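Long-range contacts in alanine racemase (Oenococcus oeni PSU-1, PDB 3HUR), which belongs to the alanine racemase family, joining an N-terminal TIM-barrel domain to a C-terminal domain rich in beta-strands: residues Asp170-Lys175 against Asn236-Met241; Gly88-Ser93 against Thr106-Ala111. All blocks are in the same frame, centred on the assembly; numbering follows the deposited sequence.

Both interactions illustrate how a TIM barrel ties together the loops that leave the C-terminal ends of its parallel strands. Interaction 2 comes first along the chain and is complete before interaction 1 opens. It joins the exits of two neighbouring strands, 84-86 and 103-107. Interaction 1 reaches further, from the loop between strand 157-163 and helix 174-191 to the chain that follows strand 222-223; strand 201-202 comes between these two in sequence. Their centres lie 33 Å apart, and their nearest atoms about 19 Å, so they do not touch. Loops at two separate places on one barrel are thus joined, one pair chiefly by an aromatic-proline contact, the other by a carboxylate and a leucine.

Interaction 1 (Asp170-Lys175 against Asn236-Met241)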
loop_
_atom_site.group_PDB
_atom_site.type_symbol
_atom_site.label_atom_id
_atom_site.label_comp_id
_atom_site.label_asym_id
_atom_site.label_seq_id
_atom_site.Cartn_x
_atom_site.Cartn_y
_atom_site.Cartn_z
ATOM N N ASP A 170 -10.227 -8.489 27.749
ATOM C CA ASP A 170 -10.041 -9.018 26.371
ATOM C C ASP A 170 -8.628 -9.525 26.051
ATOM O O ASP A 170 -8.366 -9.968 24.915
ATOM C CB ASP A 170 -10.418 -7.961 25.317
ATOM C CG ASP A 170 -9.423 -6.768 25.252
ATOM O OD1 ASP A 170 -8.534 -6.633 26.128
ATOM O OD2 ASP A 170 -9.553 -5.938 24.317
ATOM N N GLU A 171 -7.723 -9.423 27.031
ATOM C CA GLU A 171 -6.382 -9.995 26.936
ATOM C C GLU A 171 -6.342 -11.339 27.670
ATOM O O GLU A 171 -7.142 -11.595 28.573
ATOM C CB GLU A 171 -5.351 -9.017 27.503
ATOM C CG GLU A 171 -5.174 -7.768 26.650
ATOM C CD GLU A 171 -4.285 -6.705 27.301
ATOM O OE1 GLU A 171 -3.425 -7.078 28.136
ATOM O OE2 GLU A 171 -4.443 -5.496 26.977
ATOM N N ALA A 172 -5.415 -12.202 27.254
ATOM C CA ALA A 172 -5.176 -13.534 27.869
ATOM C C ALA A 172 -3.919 -13.534 28.744
ATOM O O ALA A 172 -2.974 -12.771 28.487
ATOM C CB ALA A 172 -5.017 -14.594 26.766
ATOM N N GLY A 173 -3.901 -14.387 29.775
ATOM C CA GLY A 173 -2.662 -14.627 30.542
ATOM C C GLY A 173 -2.725 -14.428 32.056
ATOM O O GLY A 173 -3.796 -14.443 32.668
ATOM N N GLU A 174 -1.548 -14.259 32.651
ATOM C CA GLU A 174 -1.390 -14.204 34.094
ATOM C C GLU A 174 -1.187 -12.750 34.534
ATOM O O GLU A 174 -1.768 -12.312 35.542
ATOM C CB GLU A 174 -0.185 -15.088 34.522
ATOM C CG GLU A 174 -0.421 -16.006 35.758
ATOM C CD GLU A 174 -1.410 -17.177 35.505
ATOM O OE1 GLU A 174 -1.765 -17.458 34.331
ATOM O OE2 GLU A 174 -1.833 -17.825 36.498
ATOM N N LYS A 175 -0.357 -12.011 33.790
ATOM C CA LYS A 175 -0.096 -10.601 34.112
ATOM C C LYS A 175 -1.411 -9.805 33.956
ATOM O O LYS A 175 -1.612 -8.762 34.598
ATOM C CB LYS A 175 1.049 -10.028 33.252
ATOM N N ASN A 236 -9.195 -10.142 19.598
ATOM C CA ASN A 236 -8.299 -10.308 18.429
ATOM C C ASN A 236 -7.403 -11.536 18.434
ATOM O O ASN A 236 -6.196 -11.436 18.477
ATOM C CB ASN A 236 -7.555 -9.009 18.010
ATOM C CG ASN A 236 -6.555 -8.506 19.026
ATOM O OD1 ASN A 236 -6.756 -7.441 19.636
ATOM N ND2 ASN A 236 -5.428 -9.213 19.165
ATOM N N GLY A 237 -8.017 -12.706 18.383
ATOM C CA GLY A 237 -7.267 -13.967 18.372
ATOM C C GLY A 237 -7.004 -14.614 19.735
ATOM O O GLY A 237 -7.138 -15.840 19.873
ATOM N N GLU A 238 -6.685 -13.794 20.743
ATOM C CA GLU A 238 -6.251 -14.271 22.065
ATOM C C GLU A 238 -7.147 -15.296 22.772
ATOM O O GLU A 238 -6.643 -16.308 23.230
ATOM C CB GLU A 238 -5.928 -13.083 22.973
ATOM C CG GLU A 238 -4.822 -12.196 22.357
ATOM C CD GLU A 238 -4.100 -11.289 23.346
ATOM O OE1 GLU A 238 -3.440 -10.337 22.867
ATOM O OE2 GLU A 238 -4.169 -11.514 24.586
ATOM N N LEU A 239 -8.455 -15.076 22.837
ATOM C CA LEU A 239 -9.357 -15.979 23.563
ATOM C C LEU A 239 -10.387 -16.559 22.637
ATOM O O LEU A 239 -10.682 -15.962 21.616
ATOM C CB LEU A 239 -10.083 -15.233 24.688
ATOM C CG LEU A 239 -9.192 -14.457 25.659
ATOM C CD1 LEU A 239 -10.006 -13.492 26.504
ATOM C CD2 LEU A 239 -8.387 -15.435 26.511
ATOM N N LYS A 240 -10.963 -17.701 23.002
ATOM C CA LYS A 240 -11.951 -18.371 22.170
ATOM C C LYS A 240 -13.328 -18.025 22.691
ATOM O O LYS A 240 -13.536 -17.973 23.895
ATOM C CB LYS A 240 -11.753 -19.894 22.199
ATOM N N MET A 241 -14.289 -17.802 21.801
ATOM C CA MET A 241 -15.628 -17.421 22.255
ATOM C C MET A 241 -16.239 -18.590 23.050
ATOM O O MET A 241 -16.003 -19.743 22.733
ATOM C CB MET A 241 -16.513 -16.950 21.064
ATOM C CG MET A 241 -16.046 -15.599 20.472
ATOM S SD MET A 241 -16.380 -14.140 21.499
ATOM C CE MET A 241 -18.142 -14.375 21.451
#
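E238 and L239 meet A172 where two loops at the C-terminal end of the TIM barrel come together: 170-175 leads from strand 157-163 into helix 174-191, whereas the loop segment 236-241 belongs to the linker after strand 222-223. The contact divides into a close-packed side and a solvent side. On the packed side, L239 spreads its two methyls over the chain. CD2 presses on A172 CB at 3.5 Å, while CD1 turns to the backbone, 4.0 Å from E171 O. The same leucine also rests on W211 of helix 206-211, which D170 touches through A207, so this half of the contact packs on that helix. S235 OG accepts a hydrogen bond from the L239 backbone N.

The other half is exposed and rests on one polar bond. E238 sets CG beside its own backbone N (chi1 -59°) and then runs extended, carrying its carboxylate across the gap to the backbone of 170-175. There OE2 also passes E171 CA at 3.6 Å. E171 points its first bond away from 236-241, although CB still touches E238 OE2; E171 OE1 lies 5.7 Å from E238 OE2. Two like charges at this spacing would probably disfavour each other mildly, which the N-H of A172 may partly offset. The bond it gives is nearly straight: A172 N donates to E238 OE2 at 3.0 Å and 163°, meeting the oxygen close to its C-O axis.

Interaction 2 (Gly88-Ser93 against Thr106-Ala111); sequences GAWDYS and TIPSLA
P108 tilts its CB and CG edge down onto one face of the indole of W90, a CH-pi contact between two successive beta-alpha loops of the TIM barrel, those following strands 84-86 and 103-107. P108 CB sits 3.7 Å from the centroid of the W90 six-membered ring and only 11° off its normal. P108 CG extends the overlap toward the pyrrole part, 3.9 Å from W90 NE1, and the two side chains run antiparallel as they pass. G88 O lies over the opposite face of the indole, 4.0 Å above its plane and toward the rim.

W90 reaches this position with CG lodged between its backbone N and carbonyl carbon (chi1 53°). T106 O comes obliquely to the ring, 3.9 Å from W90 CE3. W112, just beyond 106-111, adds a nearly perpendicular ring and bonds W90 O through its NE1, while L3 of the second subunit packs on W90, placing the contact near a subunit boundary. Y92 bonds W112 O through its hydroxyl. S109, the N-cap of helix 110-114, likewise turns to this tryptophan: its OG caps W112 N.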
loop_
_atom_site.group_PDB
_atom_site.type_symbol
_atom_site.label_atom_id
_atom_site.label_comp_id
_atom_site.label_asym_id
_atom_site.label_seq_id
_atom_site.Cartn_x
_atom_site.Cartn_y
_atom_site.Cartn_z
ATOM N N GLY A 88 -17.297 11.808 26.038
ATOM C CA GLY A 88 -16.173 12.673 26.400
ATOM C C GLY A 88 -16.540 14.127 26.313
ATOM O O GLY A 88 -15.688 14.979 26.054
ATOM N N ALA A 89 -17.808 14.430 26.529
ATOM C CA ALA A 89 -18.267 15.779 26.401
ATOM C C ALA A 89 -18.871 16.242 27.750
ATOM O O ALA A 89 -19.665 15.538 28.362
ATOM C CB ALA A 89 -19.281 15.873 25.267
ATOM N N TRP A 90 -18.448 17.414 28.209
ATOM C CA TRP A 90 -18.919 17.962 29.452
ATOM C C TRP A 90 -18.668 19.451 29.568
ATOM O O TRP A 90 -18.532 19.954 30.670
ATOM C CB TRP A 90 -18.288 17.199 30.640
ATOM C CG TRP A 90 -16.831 17.127 30.581
ATOM C CD1 TRP A 90 -15.968 18.161 30.733
ATOM C CD2 TRP A 90 -16.036 15.965 30.353
ATOM N NE1 TRP A 90 -14.670 17.714 30.592
ATOM C CE2 TRP A 90 -14.692 16.367 30.366
ATOM C CE3 TRP A 90 -16.330 14.628 30.120
ATOM C CZ2 TRP A 90 -13.639 15.480 30.165
ATOM C CZ3 TRP A 90 -15.288 13.736 29.906
ATOM C CH2 TRP A 90 -13.956 14.168 29.926
ATOM N N ASP A 91 -18.630 20.166 28.444
ATOM C CA ASP A 91 -18.449 21.626 28.460
ATOM C C ASP A 91 -19.636 22.272 29.106
ATOM O O ASP A 91 -20.764 22.006 28.734
ATOM C CB ASP A 91 -18.361 22.209 27.045
ATOM C CG ASP A 91 -16.984 22.101 26.441
ATOM O OD1 ASP A 91 -15.982 22.046 27.203
ATOM O OD2 ASP A 91 -16.912 22.082 25.182
ATOM N N TYR A 92 -19.380 23.164 30.038
ATOM C CA TYR A 92 -20.446 23.889 30.714
ATOM C C TYR A 92 -21.311 24.655 29.749
ATOM O O TYR A 92 -22.481 24.926 30.040
ATOM C CB TYR A 92 -19.851 24.898 31.690
ATOM C CG TYR A 92 -19.199 24.336 32.940
ATOM C CD1 TYR A 92 -19.431 23.034 33.372
ATOM C CD2 TYR A 92 -18.373 25.145 33.715
ATOM C CE1 TYR A 92 -18.833 22.556 34.544
ATOM C CE2 TYR A 92 -17.788 24.684 34.869
ATOM C CZ TYR A 92 -18.031 23.401 35.284
ATOM O OH TYR A 92 -17.435 22.965 36.432
ATOM N N SER A 93 -20.719 25.042 28.624
ATOM C CA SER A 93 -21.428 25.742 27.569
ATOM C C SER A 93 -22.429 24.857 26.817
ATOM O O SER A 93 -23.339 25.380 26.185
ATOM C CB SER A 93 -20.423 26.369 26.583
ATOM O OG SER A 93 -19.605 25.388 25.970
ATOM N N THR A 106 -20.716 12.425 31.339
ATOM C CA THR A 106 -19.805 11.885 32.323
ATOM C C THR A 106 -19.318 13.013 33.241
ATOM O O THR A 106 -19.095 14.132 32.796
ATOM C CB THR A 106 -18.597 11.166 31.673
ATOM O OG1 THR A 106 -18.908 9.791 31.427
ATOM C CG2 THR A 106 -17.414 11.192 32.571
ATOM N N ILE A 107 -19.204 12.709 34.533
ATOM C CA ILE A 107 -18.606 13.625 35.457
ATOM C C ILE A 107 -17.126 13.299 35.455
ATOM O O ILE A 107 -16.734 12.176 35.783
ATOM C CB ILE A 107 -19.128 13.479 36.887
ATOM C CG1 ILE A 107 -20.643 13.640 36.933
ATOM C CG2 ILE A 107 -18.463 14.540 37.739
ATOM C CD1 ILE A 107 -21.240 13.601 38.331
ATOM N N PRO A 108 -16.299 14.273 35.088
ATOM C CA PRO A 108 -14.910 13.970 34.865
ATOM C C PRO A 108 -14.014 14.142 36.073
ATOM O O PRO A 108 -12.928 13.549 36.104
ATOM C CB PRO A 108 -14.525 14.997 33.796
ATOM C CG PRO A 108 -15.308 16.165 34.161
ATOM C CD PRO A 108 -16.640 15.606 34.576
ATOM N N SER A 109 -14.442 14.984 37.025
ATOM C CA SER A 109 -13.606 15.404 38.167
ATOM C C SER A 109 -14.453 16.088 39.246
ATOM O O SER A 109 -15.463 16.704 38.917
ATOM C CB SER A 109 -12.507 16.382 37.697
ATOM O OG SER A 109 -12.972 17.723 37.741
ATOM N N LEU A 110 -14.011 16.021 40.510
ATOM C CA LEU A 110 -14.665 16.769 41.596
ATOM C C LEU A 110 -14.716 18.267 41.325
ATOM O O LEU A 110 -15.748 18.912 41.543
ATOM C CB LEU A 110 -14.013 16.509 42.965
ATOM C CG LEU A 110 -14.803 17.060 44.179
ATOM C CD1 LEU A 110 -16.134 16.360 44.319
ATOM C CD2 LEU A 110 -14.005 16.946 45.476
ATOM N N ALA A 111 -13.627 18.832 40.834
ATOM C CA ALA A 111 -13.631 20.270 40.497
ATOM C C ALA A 111 -14.831 20.660 39.589
ATOM O O ALA A 111 -15.558 21.643 39.850
ATOM C CB ALA A 111 -12.302 20.664 39.857
HETATM O O HOH W 1 -19.602 13.140 28.628
#